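Local coordinates for broad specificity aminotransferase (PDB 4WB0), which transfers amino groups between amino acids and 2-oxo acids with relaxed substrate selectivity, using pyridoxal 5'-phosphate, probably including transfer from L-aspartate to 2-oxoglutarate, at residues A[372-377]-A[401-406]; A[102-107]-A[272-277]; A[345-350]-A[406-411]. All coordinates share one frame; numbering follows the deposited sequence.

Contact 1. Residues A[372-377]-A[401-406]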
ATOM      1  N   GLU A 372      -8.865   0.318 -33.529  1.00 55.86           N
ATOM      2  CA  GLU A 372      -9.754  -0.833 -33.370  1.00 58.38           C
ATOM      3  C   GLU A 372      -9.422  -1.911 -34.393  1.00 55.45           C
ATOM      4  O   GLU A 372      -9.407  -3.094 -34.060  1.00 56.38           O
ATOM      5  CB  GLU A 372     -11.226  -0.413 -33.498  1.00 62.46           C
ATOM      6  CG  GLU A 372     -11.775   0.179 -32.177  1.00 61.93           C
ATOM      7  CD  GLU A 372     -13.154   0.798 -32.320  1.00 64.41           C
ATOM      8  OE1 GLU A 372     -13.705   0.790 -33.431  1.00 64.69           O
ATOM      9  OE2 GLU A 372     -13.683   1.295 -31.305  1.00 66.45           O
ATOM     10  N   TYR A 373      -9.157  -1.479 -35.621  1.00 51.12           N
ATOM     11  CA  TYR A 373      -8.627  -2.336 -36.667  1.00 52.02           C
ATOM     12  C   TYR A 373      -7.403  -3.098 -36.141  1.00 49.74           C
ATOM     13  O   TYR A 373      -7.399  -4.328 -36.136  1.00 51.09           O
ATOM     14  CB  TYR A 373      -8.276  -1.495 -37.898  1.00 53.80           C
ATOM     15  CG  TYR A 373      -7.811  -2.272 -39.109  1.00 57.90           C
ATOM     16  CD1 TYR A 373      -6.477  -2.650 -39.249  1.00 56.78           C
ATOM     17  CD2 TYR A 373      -8.699  -2.607 -40.128  1.00 63.07           C
ATOM     18  CE1 TYR A 373      -6.035  -3.337 -40.366  1.00 58.07           C
ATOM     19  CE2 TYR A 373      -8.272  -3.307 -41.253  1.00 64.65           C
ATOM     20  CZ  TYR A 373      -6.942  -3.671 -41.364  1.00 61.69           C
ATOM     21  OH  TYR A 373      -6.514  -4.350 -42.469  1.00 62.29           O
ATOM     22  N   CYS A 374      -6.395  -2.367 -35.658  1.00 47.49           N
ATOM     23  CA  CYS A 374      -5.159  -2.979 -35.174  1.00 45.43           C
ATOM     24  C   CYS A 374      -5.398  -4.083 -34.136  1.00 45.27           C
ATOM     25  O   CYS A 374      -4.889  -5.200 -34.263  1.00 43.48           O
ATOM     26  CB  CYS A 374      -4.244  -1.906 -34.574  1.00 43.44           C
ATOM     27  SG  CYS A 374      -3.481  -0.814 -35.833  1.00 45.50           S
ATOM     28  N   GLN A 375      -6.174  -3.739 -33.114  1.00 46.23           N
ATOM     29  CA  GLN A 375      -6.536  -4.651 -32.048  1.00 47.74           C
ATOM     30  C   GLN A 375      -7.203  -5.910 -32.617  1.00 54.08           C
ATOM     31  O   GLN A 375      -7.059  -7.000 -32.068  1.00 52.66           O
ATOM     32  CB  GLN A 375      -7.488  -3.961 -31.074  1.00 44.56           C
ATOM     33  CG  GLN A 375      -6.861  -2.851 -30.272  1.00 41.38           C
ATOM     34  CD  GLN A 375      -7.912  -2.002 -29.574  1.00 44.48           C
ATOM     35  OE1 GLN A 375      -9.120  -2.243 -29.710  1.00 47.80           O
ATOM     36  NE2 GLN A 375      -7.461  -1.001 -28.839  1.00 45.32           N
ATOM     37  N   ASN A 376      -7.940  -5.743 -33.707  1.00 58.31           N
ATOM     38  CA  ASN A 376      -8.672  -6.852 -34.290  1.00 59.95           C
ATOM     39  C   ASN A 376      -7.794  -7.698 -35.205  1.00 58.13           C
ATOM     40  O   ASN A 376      -8.227  -8.749 -35.670  1.00 62.01           O
ATOM     41  CB  ASN A 376      -9.884  -6.340 -35.053  1.00 60.67           C
ATOM     42  CG  ASN A 376     -10.962  -5.815 -34.135  1.00 58.63           C
ATOM     43  OD1 ASN A 376     -10.964  -6.088 -32.919  1.00 57.50           O
ATOM     44  ND2 ASN A 376     -11.881  -5.049 -34.700  1.00 58.65           N
ATOM     45  N   HIS A 377      -6.564  -7.240 -35.443  1.00 52.31           N
ATOM     46  CA  HIS A 377      -5.566  -8.021 -36.177  1.00 50.43           C
ATOM     47  C   HIS A 377      -4.406  -8.381 -35.245  1.00 46.35           C
ATOM     48  O   HIS A 377      -3.301  -8.634 -35.707  1.00 44.70           O
ATOM     49  CB  HIS A 377      -5.042  -7.258 -37.410  1.00 52.91           C
ATOM     50  CG  HIS A 377      -6.054  -7.099 -38.506  1.00 59.20           C
ATOM     51  ND1 HIS A 377      -6.168  -7.994 -39.553  1.00 63.96           N
ATOM     52  CD2 HIS A 377      -6.984  -6.143 -38.725  1.00 61.56           C
ATOM     53  CE1 HIS A 377      -7.135  -7.598 -40.365  1.00 66.92           C
ATOM     54  NE2 HIS A 377      -7.644  -6.477 -39.887  1.00 66.14           N
ATOM     55  N   ALA A 401       4.162  -2.221 -38.073  1.00 39.72           N
ATOM     56  CA  ALA A 401       4.210  -1.374 -39.251  1.00 39.24           C
ATOM     57  C   ALA A 401       3.227  -1.842 -40.320  1.00 41.77           C
ATOM     58  O   ALA A 401       2.466  -1.037 -40.869  1.00 40.31           O
ATOM     59  CB  ALA A 401       5.620  -1.346 -39.804  1.00 39.63           C
ATOM     60  N   GLN A 402       3.229  -3.144 -40.606  1.00 42.10           N
ATOM     61  CA  GLN A 402       2.348  -3.712 -41.644  1.00 45.18           C
ATOM     62  C   GLN A 402       0.877  -3.461 -41.307  1.00 43.24           C
ATOM     63  O   GLN A 402       0.085  -3.075 -42.158  1.00 42.06           O
ATOM     64  CB  GLN A 402       2.626  -5.214 -41.824  1.00 48.05           C
ATOM     65  CG  GLN A 402       3.981  -5.482 -42.490  1.00 49.73           C
ATOM     66  CD  GLN A 402       4.600  -6.877 -42.208  1.00 56.40           C
ATOM     67  OE1 GLN A 402       3.924  -7.829 -41.770  1.00 57.18           O
ATOM     68  NE2 GLN A 402       5.911  -6.984 -42.458  1.00 54.86           N
ATOM     69  N   THR A 403       0.524  -3.621 -40.041  1.00 43.13           N
ATOM     70  CA  THR A 403      -0.843  -3.418 -39.619  1.00 44.04           C
ATOM     71  C   THR A 403      -1.198  -1.930 -39.623  1.00 43.13           C
ATOM     72  O   THR A 403      -2.302  -1.574 -40.010  1.00 44.90           O
ATOM     73  CB  THR A 403      -1.070  -4.033 -38.244  1.00 44.49           C
ATOM     74  OG1 THR A 403      -0.809  -5.450 -38.331  1.00 45.27           O
ATOM     75  CG2 THR A 403      -2.515  -3.810 -37.814  1.00 45.20           C
ATOM     76  N   ILE A 404      -0.277  -1.059 -39.203  1.00 42.25           N
ATOM     77  CA  ILE A 404      -0.489   0.394 -39.342  1.00 39.35           C
ATOM     78  C   ILE A 404      -0.746   0.735 -40.794  1.00 42.68           C
ATOM     79  O   ILE A 404      -1.725   1.424 -41.133  1.00 46.35           O
ATOM     80  CB  ILE A 404       0.727   1.201 -38.831  1.00 37.93           C
ATOM     81  CG1 ILE A 404       0.803   1.084 -37.320  1.00 35.53           C
ATOM     82  CG2 ILE A 404       0.603   2.673 -39.184  1.00 40.08           C
ATOM     83  CD1 ILE A 404       2.133   1.542 -36.691  1.00 35.55           C
ATOM     84  N   ASN A 405       0.126   0.259 -41.669  1.00 42.11           N
ATOM     85  CA  ASN A 405      -0.046   0.472 -43.100  1.00 47.17           C
ATOM     86  C   ASN A 405      -1.432   0.040 -43.592  1.00 51.78           C
ATOM     87  O   ASN A 405      -2.107   0.779 -44.315  1.00 49.66           O
ATOM     88  CB  ASN A 405       1.030  -0.286 -43.888  1.00 46.24           C
ATOM     89  CG  ASN A 405       0.913  -0.077 -45.372  1.00 49.11           C
ATOM     90  OD1 ASN A 405       1.053   1.042 -45.861  1.00 49.14           O
ATOM     91  ND2 ASN A 405       0.683  -1.162 -46.108  1.00 48.86           N
ATOM     92  N   ASP A 406      -1.854  -1.156 -43.195  1.00 57.62           N
ATOM     93  CA  ASP A 406      -3.181  -1.645 -43.561  1.00 63.83           C
ATOM     94  C   ASP A 406      -4.272  -0.761 -42.966  1.00 64.32           C
ATOM     95  O   ASP A 406      -5.228  -0.409 -43.660  1.00 70.64           O
ATOM     96  CB  ASP A 406      -3.400  -3.086 -43.093  1.00 63.60           C
ATOM     97  CG  ASP A 406      -2.605  -4.091 -43.888  1.00 61.79           C
ATOM     98  OD1 ASP A 406      -2.113  -3.732 -44.986  1.00 60.73           O
ATOM     99  OD2 ASP A 406      -2.492  -5.249 -43.404  1.00 60.19           O
TER
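Tyr373 reaches across to Asp406 and brushes the backbone of Thr403. Its ring leaves the helix with CG anti to the backbone N (chi1 -175°), which carries the far end of the phenol over to the opposite helix. There Tyr373 OH comes to 3.4 Å from Asp406 CB, so the hydroxyl meets the methylene and not the acid oxygens. Tyr373 CE1 rests 3.8 Å from the same Asp406 CB, and the planes of ring and carboxylate stand 79° apart, far from any stacking. The next residue, Cys374, supplies the tightest apolar touch: its SG lies 3.7 Å from Thr403 CG2. That methyl also sits 3.8 Å from Cys374 CA, so it is pressed against both the sulfur and the main chain of the cysteine. Thr403 presents CG2 in this way because OG1 is turned back along its own helix to bond Met399 O. His377, just past the last helical turn, adds a looser contact, CB to Thr403 CG2 at 4.3 Å. Its imidazole folds back on its own segment, with NE2 3.3 Å above the plane of the Tyr373 ring and shifted toward the ring's rim, while Tyr373 O lies in plane at the imidazole's edge. The ionisable atoms His377 ND1 and Asp406 OD2 remain 6.0 Å apart, not in contact. The axes of the two short helix segments approach to 9.6 Å, with directions 135° apart, nearer antiparallel than perpendicular. Ile379, on the short strand 379-380, touches both Cys374 and Thr403, while Ile404 turns from this interface to pack on Leu342 of the long helix 314-344.

Contact 2. Residues A[102-107]-A[272-277]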
ATOM      1  N   GLU A 102      18.608  17.193   4.271  1.00 41.75           N
ATOM      2  CA  GLU A 102      18.106  17.871   5.457  1.00 50.37           C
ATOM      3  C   GLU A 102      17.097  18.947   5.147  1.00 46.95           C
ATOM      4  O   GLU A 102      16.413  19.419   6.048  1.00 46.55           O
ATOM      5  CB  GLU A 102      19.276  18.503   6.227  1.00 63.92           C
ATOM      6  CG  GLU A 102      20.464  17.573   6.412  1.00 73.93           C
ATOM      7  CD  GLU A 102      21.605  17.786   5.390  1.00 79.41           C
ATOM      8  OE1 GLU A 102      21.350  18.218   4.238  1.00 76.73           O
ATOM      9  OE2 GLU A 102      22.778  17.515   5.766  1.00 84.53           O
ATOM     10  N   ASN A 103      17.059  19.395   3.903  1.00 44.98           N
ATOM     11  CA  ASN A 103      16.132  20.455   3.498  1.00 45.93           C
ATOM     12  C   ASN A 103      14.995  19.882   2.717  1.00 42.09           C
ATOM     13  O   ASN A 103      14.345  20.616   1.961  1.00 45.99           O
ATOM     14  CB  ASN A 103      16.815  21.532   2.630  1.00 48.35           C
ATOM     15  CG  ASN A 103      17.973  22.219   3.324  1.00 51.24           C
ATOM     16  OD1 ASN A 103      18.146  22.153   4.547  1.00 52.45           O
ATOM     17  ND2 ASN A 103      18.795  22.881   2.527  1.00 52.96           N
ATOM     18  N   LEU A 104      14.794  18.561   2.786  1.00 33.24           N
ATOM     19  CA  LEU A 104      13.571  18.059   2.208  1.00 32.16           C
ATOM     20  C   LEU A 104      12.890  17.025   3.115  1.00 27.79           C
ATOM     21  O   LEU A 104      13.447  16.593   4.136  1.00 27.33           O
ATOM     22  CB  LEU A 104      13.848  17.504   0.816  1.00 28.84           C
ATOM     23  CG  LEU A 104      14.837  16.354   0.755  1.00 28.27           C
ATOM     24  CD1 LEU A 104      14.146  15.102   0.797  1.00 26.47           C
ATOM     25  CD2 LEU A 104      15.635  16.446  -0.553  1.00 29.88           C
ATOM     26  N   VAL A 105      11.644  16.730   2.773  1.00 25.52           N
ATOM     27  CA  VAL A 105      10.833  15.707   3.453  0.65 26.64           C
ATOM     28  C   VAL A 105      10.599  14.574   2.475  1.00 26.88           C
ATOM     29  O   VAL A 105      10.171  14.834   1.343  1.00 27.69           O
ATOM     30  CB  VAL A 105       9.469  16.245   3.905  0.65 25.58           C
ATOM     31  CG1 VAL A 105       8.725  15.214   4.789  0.65 26.83           C
ATOM     32  CG2 VAL A 105       9.661  17.504   4.655  0.65 29.63           C
ATOM     33  N   ALA A 106      10.859  13.331   2.864  1.00 21.34           N
ATOM     34  CA  ALA A 106      10.653  12.262   1.895  1.00 21.33           C
ATOM     35  C   ALA A 106      10.254  10.983   2.589  1.00 21.12           C
ATOM     36  O   ALA A 106      10.725  10.731   3.692  1.00 23.23           O
ATOM     37  CB  ALA A 106      11.872  12.034   1.061  1.00 22.32           C
ATOM     38  N   VAL A 107       9.372  10.215   1.950  1.00 21.61           N
ATOM     39  CA  VAL A 107       8.873   8.940   2.498  1.00 22.07           C
ATOM     40  C   VAL A 107       8.875   7.929   1.407  1.00 21.48           C
ATOM     41  O   VAL A 107       8.828   8.232   0.223  1.00 20.60           O
ATOM     42  CB  VAL A 107       7.439   8.987   3.095  1.00 24.65           C
ATOM     43  CG1 VAL A 107       7.348   9.900   4.375  1.00 24.16           C
ATOM     44  CG2 VAL A 107       6.394   9.425   2.103  1.00 21.82           C
ATOM     45  N   SER A 272       8.563  13.015  -2.244  1.00 20.17           N
ATOM     46  CA  SER A 272       9.435  14.012  -1.624  1.00 19.09           C
ATOM     47  C   SER A 272       8.928  15.447  -1.854  1.00 21.24           C
ATOM     48  O   SER A 272       8.289  15.755  -2.863  1.00 20.97           O
ATOM     49  CB  SER A 272      10.882  13.850  -2.152  1.00 20.14           C
ATOM     50  OG  SER A 272      10.962  14.108  -3.539  1.00 19.31           O
ATOM     51  N   LEU A 273       9.245  16.314  -0.909  1.00 20.52           N
ATOM     52  CA  LEU A 273       8.923  17.751  -0.984  1.00 21.41           C
ATOM     53  C   LEU A 273      10.126  18.581  -0.663  1.00 21.47           C
ATOM     54  O   LEU A 273      10.745  18.404   0.405  1.00 23.25           O
ATOM     55  CB  LEU A 273       7.813  18.139  -0.017  1.00 22.92           C
ATOM     56  CG  LEU A 273       7.480  19.638   0.077  1.00 22.89           C
ATOM     57  CD1 LEU A 273       6.871  20.075  -1.236  1.00 23.98           C
ATOM     58  CD2 LEU A 273       6.512  19.942   1.180  1.00 24.62           C
ATOM     59  N   LEU A 274      10.472  19.506  -1.563  1.00 24.29           N
ATOM     60  CA  LEU A 274      11.558  20.453  -1.270  1.00 26.14           C
ATOM     61  C   LEU A 274      10.981  21.609  -0.451  1.00 30.50           C
ATOM     62  O   LEU A 274      10.310  22.469  -0.972  1.00 32.22           O
ATOM     63  CB  LEU A 274      12.207  20.998  -2.541  1.00 27.29           C
ATOM     64  CG  LEU A 274      12.638  19.964  -3.564  1.00 27.32           C
ATOM     65  CD1 LEU A 274      13.271  20.654  -4.758  1.00 29.15           C
ATOM     66  CD2 LEU A 274      13.604  19.002  -2.914  1.00 28.21           C
ATOM     67  N   LEU A 275      11.213  21.637   0.827  1.00 32.09           N
ATOM     68  CA  LEU A 275      10.416  22.567   1.631  1.00 37.47           C
ATOM     69  C   LEU A 275      11.333  23.689   1.861  1.00 45.59           C
ATOM     70  O   LEU A 275      12.454  23.488   2.292  1.00 47.23           O
ATOM     71  CB  LEU A 275       9.881  21.910   2.899  1.00 37.41           C
ATOM     72  CG  LEU A 275       8.813  22.655   3.722  1.00 42.57           C
ATOM     73  CD1 LEU A 275       7.554  22.989   2.948  1.00 42.54           C
ATOM     74  CD2 LEU A 275       8.457  21.819   4.935  1.00 46.19           C
ATOM     75  N   LYS A 276      10.876  24.886   1.505  1.00 53.12           N
ATOM     76  CA  LYS A 276      11.670  26.098   1.637  1.00 56.79           C
ATOM     77  C   LYS A 276      11.972  26.434   3.112  1.00 56.24           C
ATOM     78  O   LYS A 276      13.089  26.834   3.462  1.00 54.43           O
ATOM     79  CB  LYS A 276      10.944  27.264   0.969  1.00 59.98           C
ATOM     80  N   ASP A 277      10.959  26.292   3.961  1.00 55.07           N
ATOM     81  CA  ASP A 277      11.112  26.558   5.386  1.00 54.68           C
ATOM     82  C   ASP A 277      11.422  25.311   6.221  1.00 52.10           C
ATOM     83  O   ASP A 277      10.510  24.549   6.585  1.00 53.68           O
ATOM     84  CB  ASP A 277       9.844  27.198   5.916  1.00 55.57           C
ATOM     85  CG  ASP A 277      10.007  27.716   7.329  1.00 57.47           C
ATOM     86  OD1 ASP A 277      10.889  27.215   8.078  1.00 56.67           O
ATOM     87  OD2 ASP A 277       9.251  28.634   7.686  1.00 58.36           O
TER
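The flat groups here are the peptides flanking Val105 and Leu273, an antiparallel hydrogen-bonded pair joined by two reciprocal bonds. Val105 N gives its hydrogen to Leu273 O over 3.0 Å, lying in the plane of that carbonyl, and Leu273 N returns a 2.8 Å bond to Val105 O. The same Val105 O also receives a CA-H...O contact from Ser272 CA at 3.2 Å. One face of the sheet carries Leu104, Ala106, Ser272 and Leu274, the other Val105 and Leu273. This antiparallel pair forms one margin of the large mixed sheet of the fold type I aminotransferase domain, where strand 268-274 runs against both of its neighbours, 104-110 and 252-256. On the first face Leu104 holds CG between its backbone N and carbonyl carbon (chi1 60°), and its CB and CD2 each lie 4.0 Å from Leu274 CD2. Beside them Ala106 CB meets Ser272 CB at 3.8 Å. Helix 84-95 packs over this face through Ile87, Val91 and Tyr95; helix 281-293 packs on Val105 from the other. Leu273 and Leu275 each touch an aromatic side chain of the other subunit.

Contact 3. Residues A[345-350]-A[406-411]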
ATOM      1  N   LEU A 345       6.940   0.550 -46.869  1.00 47.08           N
ATOM      2  CA  LEU A 345       5.572   0.357 -47.351  1.00 47.76           C
ATOM      3  C   LEU A 345       4.981   1.662 -47.922  1.00 48.73           C
ATOM      4  O   LEU A 345       3.872   1.671 -48.456  1.00 51.37           O
ATOM      5  CB  LEU A 345       4.692  -0.179 -46.222  1.00 47.60           C
ATOM      6  CG  LEU A 345       5.088  -1.560 -45.663  1.00 45.37           C
ATOM      7  CD1 LEU A 345       4.518  -1.789 -44.246  1.00 44.83           C
ATOM      8  CD2 LEU A 345       4.660  -2.671 -46.604  1.00 47.22           C
ATOM      9  N   GLN A 346       5.713   2.763 -47.806  1.00 48.50           N
ATOM     10  CA  GLN A 346       5.197   4.075 -48.229  1.00 55.33           C
ATOM     11  C   GLN A 346       3.815   4.382 -47.637  1.00 52.00           C
ATOM     12  O   GLN A 346       2.915   4.906 -48.323  1.00 50.46           O
ATOM     13  CB  GLN A 346       5.153   4.142 -49.759  1.00 68.81           C
ATOM     14  CG  GLN A 346       6.525   3.926 -50.386  1.00 84.52           C
ATOM     15  CD  GLN A 346       6.471   3.622 -51.879  1.00 97.29           C
ATOM     16  OE1 GLN A 346       5.396   3.470 -52.462  1.00101.32           O
ATOM     17  NE2 GLN A 346       7.641   3.528 -52.503  1.00100.41           N
ATOM     18  N   THR A 347       3.648   4.043 -46.362  1.00 49.53           N
ATOM     19  CA  THR A 347       2.399   4.316 -45.668  1.00 50.44           C
ATOM     20  C   THR A 347       2.104   5.823 -45.787  1.00 52.97           C
ATOM     21  O   THR A 347       3.002   6.631 -45.525  1.00 51.33           O
ATOM     22  CB  THR A 347       2.484   3.896 -44.186  1.00 47.69           C
ATOM     23  OG1 THR A 347       2.937   2.543 -44.104  1.00 47.52           O
ATOM     24  CG2 THR A 347       1.126   3.989 -43.542  1.00 48.47           C
ATOM     25  N   PRO A 348       0.873   6.207 -46.196  1.00 57.26           N
ATOM     26  CA  PRO A 348       0.512   7.634 -46.227  1.00 54.96           C
ATOM     27  C   PRO A 348       0.749   8.351 -44.931  1.00 50.89           C
ATOM     28  O   PRO A 348       0.495   7.788 -43.859  1.00 48.82           O
ATOM     29  CB  PRO A 348      -0.988   7.615 -46.538  1.00 57.33           C
ATOM     30  CG  PRO A 348      -1.190   6.388 -47.303  1.00 62.21           C
ATOM     31  CD  PRO A 348      -0.235   5.375 -46.700  1.00 61.73           C
ATOM     32  N   GLY A 349       1.248   9.578 -45.026  1.00 52.07           N
ATOM     33  CA  GLY A 349       1.438  10.431 -43.870  1.00 53.12           C
ATOM     34  C   GLY A 349       2.889  10.507 -43.444  1.00 53.15           C
ATOM     35  O   GLY A 349       3.740   9.873 -44.057  1.00 57.40           O
ATOM     36  N   ARG A 350       3.168  11.284 -42.401  1.00 51.21           N
ATOM     37  CA  ARG A 350       4.506  11.366 -41.798  1.00 50.69           C
ATOM     38  C   ARG A 350       4.603  10.482 -40.555  1.00 45.09           C
ATOM     39  O   ARG A 350       3.651  10.404 -39.776  1.00 43.28           O
ATOM     40  CB  ARG A 350       4.852  12.815 -41.421  1.00 58.38           C
ATOM     41  CG  ARG A 350       4.786  13.801 -42.584  1.00 71.58           C
ATOM     42  CD  ARG A 350       5.584  13.308 -43.778  1.00 83.23           C
ATOM     43  NE  ARG A 350       6.997  13.102 -43.468  1.00 90.90           N
ATOM     44  CZ  ARG A 350       7.929  12.819 -44.378  1.00 97.28           C
ATOM     45  NH1 ARG A 350       7.601  12.703 -45.658  1.00102.24           N
ATOM     46  NH2 ARG A 350       9.194  12.657 -44.014  1.00 96.45           N
ATOM     47  N   ASP A 406      -1.854  -1.156 -43.195  1.00 57.62           N
ATOM     48  CA  ASP A 406      -3.181  -1.645 -43.561  1.00 63.83           C
ATOM     49  C   ASP A 406      -4.272  -0.761 -42.966  1.00 64.32           C
ATOM     50  O   ASP A 406      -5.228  -0.409 -43.660  1.00 70.64           O
ATOM     51  CB  ASP A 406      -3.400  -3.086 -43.093  1.00 63.60           C
ATOM     52  CG  ASP A 406      -2.605  -4.091 -43.888  1.00 61.79           C
ATOM     53  OD1 ASP A 406      -2.113  -3.732 -44.986  1.00 60.73           O
ATOM     54  OD2 ASP A 406      -2.492  -5.249 -43.404  1.00 60.19           O
ATOM     55  N   ALA A 407      -4.146  -0.414 -41.685  1.00 54.05           N
ATOM     56  CA  ALA A 407      -5.201   0.333 -41.045  1.00 47.13           C
ATOM     57  C   ALA A 407      -5.391   1.679 -41.749  1.00 48.90           C
ATOM     58  O   ALA A 407      -6.528   2.090 -42.053  1.00 50.66           O
ATOM     59  CB  ALA A 407      -4.909   0.533 -39.600  1.00 42.83           C
ATOM     60  N   VAL A 408      -4.276   2.327 -42.058  1.00 48.56           N
ATOM     61  CA  VAL A 408      -4.291   3.655 -42.638  1.00 50.74           C
ATOM     62  C   VAL A 408      -4.877   3.610 -44.045  1.00 56.13           C
ATOM     63  O   VAL A 408      -5.715   4.441 -44.415  1.00 58.36           O
ATOM     64  CB  VAL A 408      -2.868   4.257 -42.665  1.00 47.43           C
ATOM     65  CG1 VAL A 408      -2.842   5.523 -43.511  1.00 48.58           C
ATOM     66  CG2 VAL A 408      -2.434   4.578 -41.282  1.00 43.71           C
ATOM     67  N   ARG A 409      -4.450   2.632 -44.827  1.00 56.58           N
ATOM     68  CA  ARG A 409      -4.895   2.549 -46.211  1.00 59.32           C
ATOM     69  C   ARG A 409      -6.359   2.137 -46.358  1.00 60.80           C
ATOM     70  O   ARG A 409      -6.952   2.335 -47.437  1.00 60.87           O
ATOM     71  CB  ARG A 409      -4.009   1.584 -47.003  1.00 60.49           C
ATOM     72  CG  ARG A 409      -2.612   2.119 -47.231  1.00 60.87           C
ATOM     73  CD  ARG A 409      -1.771   1.143 -48.011  1.00 61.32           C
ATOM     74  NE  ARG A 409      -0.378   1.584 -48.151  1.00 59.72           N
ATOM     75  CZ  ARG A 409       0.074   2.318 -49.164  1.00 61.35           C
ATOM     76  NH1 ARG A 409      -0.758   2.731 -50.120  1.00 64.37           N
ATOM     77  NH2 ARG A 409       1.354   2.654 -49.221  1.00 60.15           N
ATOM     78  N   ASN A 410      -6.957   1.598 -45.296  1.00 62.14           N
ATOM     79  CA  ASN A 410      -8.268   0.945 -45.426  1.00 67.84           C
ATOM     80  C   ASN A 410      -9.392   1.529 -44.577  1.00 71.80           C
ATOM     81  O   ASN A 410     -10.566   1.271 -44.848  1.00 73.09           O
ATOM     82  CB  ASN A 410      -8.126  -0.549 -45.121  1.00 66.39           C
ATOM     83  CG  ASN A 410      -7.354  -1.288 -46.212  1.00 65.86           C
ATOM     84  OD1 ASN A 410      -6.371  -1.980 -45.945  1.00 63.85           O
ATOM     85  ND2 ASN A 410      -7.788  -1.121 -47.450  1.00 68.07           N
ATOM     86  N   VAL A 411      -9.044   2.334 -43.578  1.00 74.63           N
ATOM     87  CA  VAL A 411     -10.049   2.983 -42.738  1.00 78.51           C
ATOM     88  C   VAL A 411     -10.107   4.497 -42.981  1.00 91.93           C
ATOM     89  O   VAL A 411     -11.174   5.045 -43.270  1.00 98.79           O
ATOM     90  CB  VAL A 411      -9.776   2.721 -41.257  1.00 67.06           C
ATOM     91  CG1 VAL A 411     -10.854   3.342 -40.405  1.00 61.07           C
ATOM     92  CG2 VAL A 411      -9.663   1.199 -40.985  1.00 61.18           C
TER
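A Schellman motif closing the long helix 314-344 meets the last turn of helix 394-410, with Arg409 reaching over to the carbonyls of Leu345 and Gln346. Gln346 takes a positive phi (51°) as the chain leaves the helix, and the two carbonyl oxygens come together around one guanidinium nitrogen. Arg409 NH2 bonds Leu345 O at 2.8 Å; the nitrogen lies in the plane of that carbonyl, but the N-H...O angle is only 135° and the oxygen sits somewhat out of the guanidinium plane. Gln346 O is as near, 2.9 Å from Arg409 NH2, yet too poorly aligned for a bond. A positive group beside the C-terminal carbonyls of a helix is probably favourable electrostatically. The arginine chain runs extended from CG to NE, crossing Pro348 at about a right angle, and Pro348 CD lies over the centre of one guanidinium face, 3.9 Å from Arg409 CZ. As in other aminotransferases of this fold, these helices help build the small domain, and here the loop leaving 314-344 is tied to the C-terminal helix. Arg409 NE bonds Asn405 OD1, which also accepts Thr347 OG1, so one amide oxygen orients both partners. With OG1 bonded there, the Thr347 methyl CG2 is left to touch Val408 CB at 4.1 Å. Val408 CG1, anti to its backbone N (chi1 169°), points into the loop and lies 4.1 Å from Pro348 CB. Trp351 flanks this apolar patch, touching Val408 while its NE1 bonds Pro348 O.

How the contacts relate
Contacts 1 and 3 are neighbours, their centres 10 Å apart, and both rest on helix 394-410, with Asp406 in each. Helix 368-376 packs on that helix in contact 1 and the loop 345-350 in contact 3, and contacts 1 and 3 touch where Tyr373 packs on Ala407 and Leu345 on Gln402. Contact 2 lies at the other side of the chain's centre, its centre 48 Å from that of contact 1 and 50 Å from that of contact 3, at the margin of the large sheet and beside the other subunit. In sequence contact 2 closes first; contact 3 then brackets contact 1. The C-terminal helix thus gathers local parts of the small domain, whereas contact 2 joins distant sequence within the cofactor-binding fold.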